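Local structure of RNase NGR3 (Nicotiana glutinosa, 1VD3) at residues 134-144 / 199-207; 151-162 / 172-180. The protein probably cleaves RNA as a ribonuclease of the T2 family and binds the nucleotide 2'-UMP in its active-site cleft. One frame throughout, in Å; residues are numbered along the deposited sequence.

Contact 1: residues 134-144 / 199-207; sequences ITPRNGEHYTL and CGSKIEFPP
A classic beta bulge ties the loop 134-144 to the C-terminal strand 202-205: His141 and Tyr142 both face Ile203. Tyr142 and Ile203 exchange antiparallel backbone bonds, Tyr142 N to Ile203 O at 3.2 Å and Ile203 N to Tyr142 O at 2.7 Å. Leu144 N then binds Ser201 O where helix 144-155 begins, with Thr143 as its N-cap. Lys202 bends at chi2 (-84°), and its NZ reaches His141 O from above the carbonyl plane. At the far end Arg137 N binds Phe205 O. The Phe205 ring takes a CH-pi contact over one face, with Pro136 CG 4.0 Å from the ring centroid. Ile134 CG2 lies 3.9 Å from Phe205 CD2 and also sits over the centre of one face of the Tyr142 ring. Tyr142 OH donates to Thr135 O at 2.6 Å, which fastens the loop across its own width. Glu204 extends with CG anti to the backbone N (chi1 -179°), and OE2 accepts Gly139 N at 2.6 Å on its anti lone pair. Replacing Glu204 with an alanine would probably leave Gly139 N without this acceptor and let the turn at Asn138 and Gly139 shift. Where direct pairing stops, one water fills in: it donates to Arg137 O and Gly139 O and accepts from Phe205 N. Trp17 meets the Phe205 ring from outside the two segments. The buried Glu204 carboxylate thus has OE2 matched by Gly139 N. Its OE1 takes a weak bond from Gln172 NE2 and lies near Asp166 OD1, which might raise the pKa of either acid.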
loop_
_atom_site.group_PDB
_atom_site.type_symbol
_atom_site.label_atom_id
_atom_site.label_comp_id
_atom_site.label_asym_id
_atom_site.label_seq_id
_atom_site.Cartn_x
_atom_site.Cartn_y
_atom_site.Cartn_z
ATOM N N ILE A 134 7.073 0.118 -18.382
ATOM C CA ILE A 134 7.201 -0.949 -17.402
ATOM C C ILE A 134 5.818 -1.556 -17.200
ATOM O O ILE A 134 4.946 -0.948 -16.580
ATOM C CB ILE A 134 7.744 -0.406 -16.063
ATOM C CG1 ILE A 134 9.118 0.229 -16.292
ATOM C CG2 ILE A 134 7.834 -1.527 -15.040
ATOM C CD1 ILE A 134 9.712 0.875 -15.065
ATOM N N THR A 135 5.624 -2.751 -17.746
ATOM C CA THR A 135 4.352 -3.445 -17.652
ATOM C C THR A 135 4.533 -4.855 -17.100
ATOM O O THR A 135 5.609 -5.449 -17.214
ATOM C CB THR A 135 3.676 -3.523 -19.039
ATOM O OG1 THR A 135 4.553 -4.175 -19.963
ATOM C CG2 THR A 135 3.367 -2.123 -19.558
ATOM N N PRO A 136 3.477 -5.409 -16.485
ATOM C CA PRO A 136 3.515 -6.753 -15.907
ATOM C C PRO A 136 3.924 -7.858 -16.882
ATOM O O PRO A 136 3.442 -7.917 -18.013
ATOM C CB PRO A 136 2.095 -6.944 -15.391
ATOM C CG PRO A 136 1.688 -5.563 -15.021
ATOM C CD PRO A 136 2.189 -4.757 -16.192
ATOM N N ARG A 137 4.816 -8.728 -16.422
ATOM C CA ARG A 137 5.304 -9.861 -17.200
ATOM C C ARG A 137 6.167 -10.714 -16.275
ATOM O O ARG A 137 6.697 -10.213 -15.287
ATOM C CB ARG A 137 6.104 -9.384 -18.425
ATOM C CG ARG A 137 7.296 -8.479 -18.134
ATOM C CD ARG A 137 7.917 -7.936 -19.428
ATOM N NE ARG A 137 8.515 -8.987 -20.250
ATOM C CZ ARG A 137 9.037 -8.795 -21.461
ATOM N NH1 ARG A 137 9.041 -7.586 -22.007
ATOM N NH2 ARG A 137 9.559 -9.816 -22.130
ATOM N N ASN A 138 6.291 -12.003 -16.582
ATOM C CA ASN A 138 7.081 -12.914 -15.753
ATOM C C ASN A 138 8.589 -12.738 -15.924
ATOM O O ASN A 138 9.059 -12.319 -16.982
ATOM C CB ASN A 138 6.694 -14.365 -16.054
ATOM C CG ASN A 138 5.259 -14.678 -15.670
ATOM O OD1 ASN A 138 4.320 -14.064 -16.176
ATOM N ND2 ASN A 138 5.082 -15.638 -14.767
ATOM N N GLY A 139 9.335 -13.061 -14.870
ATOM C CA GLY A 139 10.783 -12.946 -14.907
ATOM C C GLY A 139 11.316 -11.609 -14.423
ATOM O O GLY A 139 10.640 -10.587 -14.533
ATOM N N GLU A 140 12.534 -11.612 -13.887
ATOM C CA GLU A 140 13.162 -10.385 -13.394
ATOM C C GLU A 140 13.633 -9.596 -14.613
ATOM O O GLU A 140 14.825 -9.550 -14.928
ATOM C CB GLU A 140 14.346 -10.727 -12.488
ATOM C CG GLU A 140 14.042 -11.818 -11.467
ATOM C CD GLU A 140 15.190 -12.066 -10.504
ATOM O OE1 GLU A 140 16.357 -12.046 -10.948
ATOM O OE2 GLU A 140 14.927 -12.295 -9.307
ATOM N N HIS A 141 12.674 -8.961 -15.277
ATOM C CA HIS A 141 12.909 -8.208 -16.501
ATOM C C HIS A 141 13.228 -6.725 -16.323
ATOM O O HIS A 141 13.795 -6.104 -17.225
ATOM C CB HIS A 141 11.672 -8.352 -17.399
ATOM C CG HIS A 141 11.831 -7.760 -18.766
ATOM N ND1 HIS A 141 12.536 -8.385 -19.771
ATOM C CD2 HIS A 141 11.366 -6.603 -19.295
ATOM C CE1 HIS A 141 12.499 -7.641 -20.862
ATOM N NE2 HIS A 141 11.796 -6.554 -20.600
ATOM N N TYR A 142 12.882 -6.156 -15.171
ATOM C CA TYR A 142 13.108 -4.732 -14.955
ATOM C C TYR A 142 14.140 -4.349 -13.910
ATOM O O TYR A 142 14.228 -4.958 -12.849
ATOM C CB TYR A 142 11.794 -4.035 -14.591
ATOM C CG TYR A 142 10.696 -4.207 -15.612
ATOM C CD1 TYR A 142 9.679 -5.140 -15.419
ATOM C CD2 TYR A 142 10.686 -3.447 -16.781
ATOM C CE1 TYR A 142 8.672 -5.315 -16.368
ATOM C CE2 TYR A 142 9.689 -3.611 -17.736
ATOM C CZ TYR A 142 8.687 -4.546 -17.524
ATOM O OH TYR A 142 7.710 -4.713 -18.472
ATOM N N THR A 143 14.915 -3.318 -14.219
ATOM C CA THR A 143 15.906 -2.834 -13.275
ATOM C C THR A 143 15.116 -2.136 -12.178
ATOM O O THR A 143 14.060 -1.557 -12.437
ATOM C CB THR A 143 16.857 -1.805 -13.914
ATOM O OG1 THR A 143 16.121 -0.623 -14.255
ATOM C CG2 THR A 143 17.504 -2.382 -15.164
ATOM N N LEU A 144 15.614 -2.202 -10.952
ATOM C CA LEU A 144 14.940 -1.548 -9.844
ATOM C C LEU A 144 14.960 -0.037 -10.066
ATOM O O LEU A 144 14.008 0.667 -9.730
ATOM C CB LEU A 144 15.646 -1.893 -8.531
ATOM C CG LEU A 144 15.175 -1.143 -7.288
ATOM C CD1 LEU A 144 13.720 -1.485 -6.989
ATOM C CD2 LEU A 144 16.072 -1.517 -6.112
ATOM N N CYS A 199 15.386 -6.258 -2.449
ATOM C CA CYS A 199 15.309 -5.898 -3.866
ATOM C C CYS A 199 16.638 -5.900 -4.607
ATOM O O CYS A 199 17.520 -5.082 -4.335
ATOM C CB CYS A 199 14.692 -4.516 -4.055
ATOM S SG CYS A 199 12.954 -4.287 -3.564
ATOM N N GLY A 200 16.763 -6.811 -5.564
ATOM C CA GLY A 200 17.970 -6.880 -6.359
ATOM C C GLY A 200 17.932 -5.789 -7.411
ATOM O O GLY A 200 16.965 -5.025 -7.490
ATOM N N SER A 201 18.983 -5.713 -8.221
ATOM C CA SER A 201 19.078 -4.709 -9.270
ATOM C C SER A 201 18.044 -4.967 -10.362
ATOM O O SER A 201 17.602 -4.041 -11.042
ATOM C CB SER A 201 20.481 -4.725 -9.872
ATOM O OG SER A 201 20.810 -6.024 -10.329
ATOM N N LYS A 202 17.673 -6.235 -10.521
ATOM C CA LYS A 202 16.686 -6.668 -11.513
ATOM C C LYS A 202 15.553 -7.375 -10.781
ATOM O O LYS A 202 15.792 -8.312 -10.022
ATOM C CB LYS A 202 17.322 -7.650 -12.501
ATOM C CG LYS A 202 18.068 -7.007 -13.655
ATOM C CD LYS A 202 17.103 -6.643 -14.769
ATOM C CE LYS A 202 17.841 -6.222 -16.028
ATOM N NZ LYS A 202 16.904 -6.021 -17.171
ATOM N N ILE A 203 14.319 -6.943 -11.017
ATOM C CA ILE A 203 13.188 -7.575 -10.355
ATOM C C ILE A 203 12.013 -7.855 -11.281
ATOM O O ILE A 203 11.933 -7.328 -12.390
ATOM C CB ILE A 203 12.683 -6.733 -9.162
ATOM C CG1 ILE A 203 12.234 -5.354 -9.641
ATOM C CG2 ILE A 203 13.782 -6.609 -8.113
ATOM C CD1 ILE A 203 11.619 -4.497 -8.538
ATOM N N GLU A 204 11.106 -8.691 -10.793
ATOM C CA GLU A 204 9.924 -9.084 -11.536
ATOM C C GLU A 204 8.707 -8.246 -11.161
ATOM O O GLU A 204 8.521 -7.873 -9.999
ATOM C CB GLU A 204 9.634 -10.559 -11.269
ATOM C CG GLU A 204 8.430 -11.118 -12.009
ATOM C CD GLU A 204 8.171 -12.560 -11.645
ATOM O OE1 GLU A 204 7.808 -12.822 -10.476
ATOM O OE2 GLU A 204 8.339 -13.433 -12.524
ATOM N N PHE A 205 7.893 -7.947 -12.168
ATOM C CA PHE A 205 6.656 -7.184 -12.010
ATOM C C PHE A 205 5.630 -8.167 -12.583
ATOM O O PHE A 205 5.144 -7.996 -13.703
ATOM C CB PHE A 205 6.736 -5.896 -12.843
ATOM C CG PHE A 205 5.538 -4.996 -12.714
ATOM C CD1 PHE A 205 4.750 -5.008 -11.568
ATOM C CD2 PHE A 205 5.226 -4.095 -13.730
ATOM C CE1 PHE A 205 3.668 -4.133 -11.436
ATOM C CE2 PHE A 205 4.150 -3.217 -13.609
ATOM C CZ PHE A 205 3.371 -3.238 -12.455
ATOM N N PRO A 206 5.299 -9.217 -11.808
ATOM C CA PRO A 206 4.361 -10.292 -12.149
ATOM C C PRO A 206 2.948 -9.901 -12.570
ATOM O O PRO A 206 2.288 -9.089 -11.925
ATOM C CB PRO A 206 4.371 -11.165 -10.896
ATOM C CG PRO A 206 4.566 -10.158 -9.798
ATOM C CD PRO A 206 5.659 -9.284 -10.377
ATOM N N PRO A 207 2.470 -10.480 -13.681
ATOM C CA PRO A 207 1.125 -10.201 -14.192
ATOM C C PRO A 207 0.102 -10.987 -13.368
ATOM O O PRO A 207 0.472 -11.855 -12.575
ATOM C CB PRO A 207 1.199 -10.700 -15.628
ATOM C CG PRO A 207 2.097 -11.907 -15.491
ATOM C CD PRO A 207 3.199 -11.393 -14.584
HETATM O O HOH W 1 8.643 -8.548 -14.874
#

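Contact 2: residues 151-162 / 172-180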
loop_
_atom_site.group_PDB
_atom_site.type_symbol
_atom_site.label_atom_id
_atom_site.label_comp_id
_atom_site.label_asym_id
_atom_site.label_seq_id
_atom_site.Cartn_x
_atom_site.Cartn_y
_atom_site.Cartn_z
ATOM N N ILE A 151 8.252 6.010 -10.978
ATOM C CA ILE A 151 7.296 6.412 -9.953
ATOM C C ILE A 151 7.648 7.819 -9.479
ATOM O O ILE A 151 6.774 8.670 -9.298
ATOM C CB ILE A 151 7.330 5.441 -8.745
ATOM C CG1 ILE A 151 6.814 4.065 -9.179
ATOM C CG2 ILE A 151 6.494 6.002 -7.597
ATOM C CD1 ILE A 151 6.928 2.988 -8.133
ATOM N N GLU A 152 8.939 8.057 -9.292
ATOM C CA GLU A 152 9.428 9.346 -8.834
ATOM C C GLU A 152 9.009 10.478 -9.767
ATOM O O GLU A 152 8.604 11.545 -9.311
ATOM C CB GLU A 152 10.952 9.294 -8.699
ATOM C CG GLU A 152 11.587 10.554 -8.157
ATOM C CD GLU A 152 13.044 10.343 -7.791
ATOM O OE1 GLU A 152 13.799 9.804 -8.629
ATOM O OE2 GLU A 152 13.436 10.718 -6.667
ATOM N N GLU A 153 9.091 10.252 -11.074
ATOM C CA GLU A 153 8.705 11.296 -12.017
ATOM C C GLU A 153 7.214 11.595 -11.934
ATOM O O GLU A 153 6.803 12.754 -12.010
ATOM C CB GLU A 153 9.054 10.904 -13.456
ATOM C CG GLU A 153 8.758 12.026 -14.446
ATOM C CD GLU A 153 9.040 11.652 -15.886
ATOM O OE1 GLU A 153 8.344 10.763 -16.425
ATOM O OE2 GLU A 153 9.960 12.250 -16.481
ATOM N N GLY A 154 6.409 10.548 -11.776
ATOM C CA GLY A 154 4.970 10.718 -11.702
ATOM C C GLY A 154 4.441 11.241 -10.378
ATOM O O GLY A 154 3.385 11.874 -10.336
ATOM N N VAL A 155 5.166 10.985 -9.295
ATOM C CA VAL A 155 4.740 11.434 -7.975
ATOM C C VAL A 155 5.493 12.675 -7.501
ATOM O O VAL A 155 4.978 13.453 -6.697
ATOM C CB VAL A 155 4.920 10.306 -6.926
ATOM C CG1 VAL A 155 4.640 10.835 -5.528
ATOM C CG2 VAL A 155 3.983 9.148 -7.246
ATOM N N GLY A 156 6.710 12.859 -8.000
ATOM C CA GLY A 156 7.502 14.006 -7.602
ATOM C C GLY A 156 8.334 13.724 -6.365
ATOM O O GLY A 156 8.988 14.616 -5.828
ATOM N N HIS A 157 8.306 12.476 -5.908
ATOM C CA HIS A 157 9.061 12.065 -4.727
ATOM C C HIS A 157 9.494 10.624 -4.934
ATOM O O HIS A 157 8.800 9.852 -5.593
ATOM C CB HIS A 157 8.187 12.171 -3.477
ATOM C CG HIS A 157 7.620 13.538 -3.255
ATOM N ND1 HIS A 157 8.355 14.570 -2.713
ATOM C CD2 HIS A 157 6.406 14.056 -3.555
ATOM C CE1 HIS A 157 7.618 15.667 -2.692
ATOM N NE2 HIS A 157 6.432 15.383 -3.198
ATOM N N SER A 158 10.642 10.257 -4.379
ATOM C CA SER A 158 11.136 8.898 -4.541
ATOM C C SER A 158 10.459 7.899 -3.607
ATOM O O SER A 158 10.319 8.136 -2.403
ATOM C CB SER A 158 12.654 8.855 -4.342
ATOM O OG SER A 158 13.023 9.388 -3.086
ATOM N N PRO A 159 10.013 6.766 -4.163
ATOM C CA PRO A 159 9.354 5.735 -3.362
ATOM C C PRO A 159 10.393 4.777 -2.796
ATOM O O PRO A 159 11.558 4.801 -3.201
ATOM C CB PRO A 159 8.469 5.039 -4.382
ATOM C CG PRO A 159 9.350 5.034 -5.591
ATOM C CD PRO A 159 9.891 6.459 -5.602
ATOM N N TYR A 160 9.966 3.955 -1.848
ATOM C CA TYR A 160 10.824 2.931 -1.266
ATOM C C TYR A 160 10.160 1.648 -1.744
ATOM O O TYR A 160 8.950 1.485 -1.589
ATOM C CB TYR A 160 10.797 2.982 0.259
ATOM C CG TYR A 160 11.370 1.739 0.906
ATOM C CD1 TYR A 160 12.747 1.549 1.015
ATOM C CD2 TYR A 160 10.528 0.740 1.395
ATOM C CE1 TYR A 160 13.271 0.392 1.599
ATOM C CE2 TYR A 160 11.038 -0.416 1.975
ATOM C CZ TYR A 160 12.407 -0.583 2.078
ATOM O OH TYR A 160 12.900 -1.715 2.671
ATOM N N ILE A 161 10.938 0.747 -2.334
ATOM C CA ILE A 161 10.381 -0.499 -2.844
ATOM C C ILE A 161 10.708 -1.692 -1.962
ATOM O O ILE A 161 11.867 -1.930 -1.625
ATOM C CB ILE A 161 10.911 -0.826 -4.263
ATOM C CG1 ILE A 161 10.691 0.360 -5.208
ATOM C CG2 ILE A 161 10.223 -2.069 -4.795
ATOM C CD1 ILE A 161 9.241 0.728 -5.425
ATOM N N GLU A 162 9.677 -2.439 -1.592
ATOM C CA GLU A 162 9.854 -3.636 -0.793
ATOM C C GLU A 162 9.633 -4.799 -1.743
ATOM O O GLU A 162 8.650 -4.817 -2.482
ATOM C CB GLU A 162 8.822 -3.703 0.331
ATOM C CG GLU A 162 8.992 -4.921 1.220
ATOM C CD GLU A 162 7.916 -5.017 2.271
ATOM O OE1 GLU A 162 7.160 -4.035 2.437
ATOM O OE2 GLU A 162 7.832 -6.068 2.937
ATOM N N GLN A 172 10.497 -10.028 -6.690
ATOM C CA GLN A 172 9.456 -9.225 -7.314
ATOM C C GLN A 172 9.066 -7.996 -6.507
ATOM O O GLN A 172 9.215 -7.973 -5.284
ATOM C CB GLN A 172 8.222 -10.105 -7.506
ATOM C CG GLN A 172 7.769 -10.742 -6.201
ATOM C CD GLN A 172 6.696 -11.807 -6.367
ATOM O OE1 GLN A 172 6.160 -12.312 -5.379
ATOM N NE2 GLN A 172 6.381 -12.155 -7.608
ATOM N N ILE A 173 8.570 -6.975 -7.200
ATOM C CA ILE A 173 8.119 -5.773 -6.517
ATOM C C ILE A 173 6.907 -6.219 -5.698
ATOM O O ILE A 173 5.960 -6.790 -6.238
ATOM C CB ILE A 173 7.717 -4.665 -7.522
ATOM C CG1 ILE A 173 7.143 -3.464 -6.763
ATOM C CG2 ILE A 173 6.699 -5.199 -8.520
ATOM C CD1 ILE A 173 6.993 -2.218 -7.608
ATOM N N TYR A 174 6.952 -5.979 -4.390
ATOM C CA TYR A 174 5.867 -6.392 -3.507
ATOM C C TYR A 174 5.072 -5.205 -2.982
ATOM O O TYR A 174 3.851 -5.157 -3.138
ATOM C CB TYR A 174 6.440 -7.216 -2.349
ATOM C CG TYR A 174 5.446 -7.593 -1.264
ATOM C CD1 TYR A 174 4.258 -8.262 -1.569
ATOM C CD2 TYR A 174 5.707 -7.293 0.073
ATOM C CE1 TYR A 174 3.355 -8.620 -0.562
ATOM C CE2 TYR A 174 4.819 -7.645 1.082
ATOM C CZ TYR A 174 3.648 -8.305 0.763
ATOM O OH TYR A 174 2.774 -8.643 1.771
ATOM N N GLN A 175 5.755 -4.251 -2.352
ATOM C CA GLN A 175 5.071 -3.071 -1.840
ATOM C C GLN A 175 5.813 -1.785 -2.175
ATOM O O GLN A 175 7.030 -1.778 -2.357
ATOM C CB GLN A 175 4.848 -3.192 -0.325
ATOM C CG GLN A 175 3.840 -4.286 0.019
ATOM C CD GLN A 175 3.396 -4.275 1.467
ATOM O OE1 GLN A 175 2.219 -4.471 1.761
ATOM N NE2 GLN A 175 4.336 -4.059 2.381
ATOM N N VAL A 176 5.062 -0.696 -2.281
ATOM C CA VAL A 176 5.641 0.598 -2.601
ATOM C C VAL A 176 5.288 1.580 -1.501
ATOM O O VAL A 176 4.112 1.780 -1.191
ATOM C CB VAL A 176 5.103 1.140 -3.945
ATOM C CG1 VAL A 176 5.707 2.512 -4.229
ATOM C CG2 VAL A 176 5.448 0.169 -5.068
ATOM N N TYR A 177 6.313 2.182 -0.911
ATOM C CA TYR A 177 6.117 3.145 0.163
ATOM C C TYR A 177 6.363 4.567 -0.311
ATOM O O TYR A 177 7.378 4.850 -0.940
ATOM C CB TYR A 177 7.084 2.875 1.325
ATOM C CG TYR A 177 6.893 1.564 2.058
ATOM C CD1 TYR A 177 7.067 0.350 1.404
ATOM C CD2 TYR A 177 6.608 1.544 3.427
ATOM C CE1 TYR A 177 6.968 -0.858 2.084
ATOM C CE2 TYR A 177 6.509 0.339 4.122
ATOM C CZ TYR A 177 6.693 -0.860 3.440
ATOM O OH TYR A 177 6.610 -2.066 4.104
ATOM N N LEU A 178 5.430 5.455 0.011
ATOM C CA LEU A 178 5.548 6.873 -0.307
ATOM C C LEU A 178 5.191 7.581 0.995
ATOM O O LEU A 178 4.484 7.016 1.829
ATOM C CB LEU A 178 4.570 7.274 -1.417
ATOM C CG LEU A 178 4.945 6.822 -2.834
ATOM C CD1 LEU A 178 3.802 7.111 -3.787
ATOM C CD2 LEU A 178 6.209 7.547 -3.281
ATOM N N CYS A 179 5.683 8.799 1.188
ATOM C CA CYS A 179 5.377 9.527 2.410
ATOM C C CYS A 179 4.403 10.665 2.175
ATOM O O CYS A 179 4.421 11.300 1.122
ATOM C CB CYS A 179 6.666 10.041 3.057
ATOM S SG CYS A 179 7.618 8.646 3.729
ATOM N N VAL A 180 3.534 10.883 3.159
ATOM C CA VAL A 180 2.528 11.938 3.106
ATOM C C VAL A 180 2.702 12.778 4.368
ATOM O O VAL A 180 3.019 12.240 5.432
ATOM C CB VAL A 180 1.101 11.329 3.071
ATOM C CG1 VAL A 180 0.050 12.424 3.150
ATOM C CG2 VAL A 180 0.923 10.514 1.797
#
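Glu162 OE1 accepts two side-chain bonds from strand 171-181, from Tyr177 OH at 2.6 Å and from Gln175 NE2 at 2.8 Å. The two donors come from opposite faces of the carboxylate plane. Glu162 runs out straight, CG anti to the backbone N (chi1 -178°), which carries the carboxylate alongside Gln175. Its OE2 lies at the edge of the Tyr174 ring, in the ring plane. On the same side of the hairpin, Tyr160 turns an edge to the face of Tyr177 in a T-shaped stack, planes 79° apart and centroids 5.3 Å apart.

The backbone sets these positions. Tyr160 and Tyr177 form an antiparallel hydrogen-bonded pair. At Glu162 a classic beta bulge follows, and Glu162 O accepts both Tyr174 N and Gln175 N. On the other side Ile161 CD1 packs on Val176 CG2 at 3.9 Å. Pro159 CB touches Leu178 CD2 at 3.6 Å, while Ile151 and Val155 of helix 144-155 meet Val176 and Leu178 tip to tip.

Further out, Gln175 OE1 accepts a hydrogen bond from ND1 of His43, a predicted active-site residue. The Glu162 side chain is about 5 Å from the bound 2'-UMP between nearest atoms. With NE2 held by Glu162 and OE1 by His43, the Gln175 amide is probably fixed in rotation, so the hairpin probably acts as a second shell that orients this histidine.

Overall arrangement
The centres of the two contacts lie about 15 Å apart. Along the chain, 134-144 comes first, then both segments of contact 2, and 199-207 comes last, so contact 1 brackets contact 2. Helix 144-155 begins at the end of loop 134-144 and finishes in contact 2. The two also touch directly. Glu204 O and Ile173 N are probably hydrogen-bonded, which sets the C-terminal strand beside strand 171-181. Cys199 forms a disulfide with Cys163 of strand 160-165. Contact 2 lies in the central antiparallel sheet near the nucleotide and probably backs its site. Contact 1 joins the loop before helix 144-155 to the C-terminal strand, which these two links probably secure to the sheet.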